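Periplasmic protein TorT (Vibrio parahaemolyticus, PDB 3O1I) probably binds trimethylamine N-oxide, or a related signal, in the periplasm and works with the membrane sensor kinase TorS to report its presence. Local coordinates at residues L181-V186 against I209-S214. Sequence-based numbering, arbitrary orientation.
Sequences LQRNLV and ISELRS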
loop_
_atom_site.group_PDB
_atom_site.type_symbol
_atom_site.label_atom_id
_atom_site.label_comp_id
_atom_site.label_asym_id
_atom_site.label_seq_id
_atom_site.Cartn_x
_atom_site.Cartn_y
_atom_site.Cartn_z
ATOM N N LEU D 181 14.134 3.274 -11.949
ATOM C CA LEU D 181 15.457 3.758 -11.564
ATOM C C LEU D 181 16.313 3.963 -12.809
ATOM O O LEU D 181 17.161 4.863 -12.861
ATOM C CB LEU D 181 16.149 2.747 -10.643
ATOM C CG LEU D 181 15.341 2.175 -9.481
ATOM C CD1 LEU D 181 16.242 1.276 -8.648
ATOM C CD2 LEU D 181 14.775 3.310 -8.636
ATOM N N GLN D 182 16.090 3.106 -13.807
ATOM C CA GLN D 182 16.822 3.179 -15.071
ATOM C C GLN D 182 16.269 4.329 -15.914
ATOM O O GLN D 182 17.030 5.080 -16.528
ATOM C CB GLN D 182 16.698 1.858 -15.846
ATOM C CG GLN D 182 17.493 0.687 -15.269
ATOM C CD GLN D 182 18.981 0.986 -15.144
ATOM O OE1 GLN D 182 19.602 1.518 -16.069
ATOM N NE2 GLN D 182 19.561 0.630 -14.000
ATOM N N ARG D 183 14.941 4.463 -15.931
ATOM C CA ARG D 183 14.301 5.533 -16.689
ATOM C C ARG D 183 14.957 6.822 -16.268
ATOM O O ARG D 183 15.362 7.637 -17.097
ATOM C CB ARG D 183 12.802 5.621 -16.390
ATOM C CG ARG D 183 12.143 6.809 -17.078
ATOM C CD ARG D 183 10.668 6.950 -16.742
ATOM N NE ARG D 183 9.808 6.152 -17.612
ATOM C CZ ARG D 183 9.681 4.833 -17.535
ATOM N NH1 ARG D 183 10.365 4.155 -16.623
ATOM N NH2 ARG D 183 8.863 4.194 -18.358
ATOM N N ASN D 184 15.048 6.994 -14.955
ATOM C CA ASN D 184 15.667 8.170 -14.372
ATOM C C ASN D 184 17.097 8.301 -14.911
ATOM O O ASN D 184 17.561 9.395 -15.224
ATOM C CB ASN D 184 15.666 8.041 -12.844
ATOM C CG ASN D 184 16.296 9.232 -12.158
ATOM O OD1 ASN D 184 15.743 10.335 -12.158
ATOM N ND2 ASN D 184 17.470 9.017 -11.575
ATOM N N LEU D 185 17.788 7.173 -15.029
ATOM C CA LEU D 185 19.152 7.185 -15.541
ATOM C C LEU D 185 19.215 7.544 -17.022
ATOM O O LEU D 185 20.171 8.167 -17.491
ATOM C CB LEU D 185 19.812 5.826 -15.323
ATOM C CG LEU D 185 20.349 5.580 -13.918
ATOM C CD1 LEU D 185 21.178 4.297 -13.913
ATOM C CD2 LEU D 185 21.207 6.767 -13.493
ATOM N N VAL D 186 18.191 7.145 -17.761
ATOM C CA VAL D 186 18.142 7.431 -19.180
ATOM C C VAL D 186 17.887 8.916 -19.373
ATOM O O VAL D 186 18.577 9.576 -20.153
ATOM C CB VAL D 186 17.021 6.612 -19.872
ATOM C CG1 VAL D 186 16.748 7.166 -21.251
ATOM C CG2 VAL D 186 17.428 5.148 -19.975
ATOM N N ILE D 209 13.549 3.373 -24.991
ATOM C CA ILE D 209 12.638 3.364 -26.123
ATOM C C ILE D 209 11.479 4.324 -25.887
ATOM O O ILE D 209 11.129 5.100 -26.770
ATOM C CB ILE D 209 12.069 1.959 -26.395
ATOM C CG1 ILE D 209 13.215 1.008 -26.749
ATOM C CG2 ILE D 209 11.033 2.020 -27.524
ATOM C CD1 ILE D 209 12.800 -0.437 -26.828
ATOM N N SER D 210 10.881 4.299 -24.704
ATOM C CA SER D 210 9.768 5.209 -24.457
ATOM C C SER D 210 10.235 6.621 -24.177
ATOM O O SER D 210 9.557 7.590 -24.525
ATOM C CB SER D 210 8.920 4.718 -23.296
ATOM O OG SER D 210 8.103 3.647 -23.714
ATOM N N GLU D 211 11.402 6.735 -23.556
ATOM C CA GLU D 211 11.938 8.037 -23.219
ATOM C C GLU D 211 12.418 8.815 -24.421
ATOM O O GLU D 211 12.272 10.026 -24.455
ATOM C CB GLU D 211 13.049 7.900 -22.172
ATOM C CG GLU D 211 12.523 7.477 -20.790
ATOM C CD GLU D 211 11.436 8.415 -20.263
ATOM O OE1 GLU D 211 11.754 9.587 -19.995
ATOM O OE2 GLU D 211 10.267 7.990 -20.120
ATOM N N LEU D 212 12.968 8.125 -25.417
ATOM C CA LEU D 212 13.462 8.795 -26.625
ATOM C C LEU D 212 12.315 9.283 -27.489
ATOM O O LEU D 212 12.452 10.273 -28.199
ATOM C CB LEU D 212 14.373 7.872 -27.443
ATOM C CG LEU D 212 15.808 7.710 -26.905
ATOM C CD1 LEU D 212 16.632 6.883 -27.882
ATOM C CD2 LEU D 212 16.461 9.074 -26.701
ATOM N N ARG D 213 11.185 8.587 -27.426
ATOM C CA ARG D 213 10.004 8.982 -28.182
ATOM C C ARG D 213 9.405 10.185 -27.451
ATOM O O ARG D 213 9.266 11.274 -28.010
ATOM C CB ARG D 213 8.999 7.842 -28.206
ATOM C CG ARG D 213 7.762 8.110 -29.002
ATOM C CD ARG D 213 6.603 7.384 -28.371
ATOM N NE ARG D 213 5.490 7.172 -29.285
ATOM C CZ ARG D 213 5.491 6.282 -30.276
ATOM N NH1 ARG D 213 6.554 5.512 -30.495
ATOM N NH2 ARG D 213 4.416 6.149 -31.036
ATOM N N SER D 214 9.070 9.983 -26.183
ATOM C CA SER D 214 8.499 11.041 -25.364
ATOM C C SER D 214 9.320 12.335 -25.406
ATOM O O SER D 214 8.826 13.391 -25.023
ATOM C CB SER D 214 8.369 10.553 -23.919
ATOM O OG SER D 214 7.940 11.590 -23.059
#
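OE2 of Glu211 accepts the NE-H of Arg183, with NE 3.1 Å from OE2; the bond is weak, its N-H...O angle only 124°, and forms part of a salt bridge. It joins helices 179-192 and 202-214, neighbours in the lobe of this type I periplasmic-binding-protein fold built on the four-stranded parallel sheet, where strand 197-200 links them in a helix-strand-helix succession. The backbones come nearest at the same pair, with CA of Arg183 7.4 Å from CA of Glu211. The two side chains cross at about a right angle, and the carboxylate meets the guanidinium obliquely, their planes 65° apart. An extended start and a bend at chi3 (-86°) send the arginine across the carboxylate end of the glutamate, CG of Arg183 lying 3.6 Å from CD of Glu211. The guanidinium is shared further: NH1 pairs with Glu180, while the strongest polar partner of Arg183 is an acidic side chain of the chain of another protein, salt-bridged to NH2, which places this helix pair at an interface. The other carboxylate oxygen, OE1, accepts a hydrogen bond from Gln187 NE2, so both oxygens of the buried Glu211 have partners on helix 179-192, the one at OE2 weakly bonded. On the side of the sheet, Val186 packs on Ala208 and on Leu142 of strand 137-142, and its CG1 methyl rests 3.9 Å from the CB of Glu211.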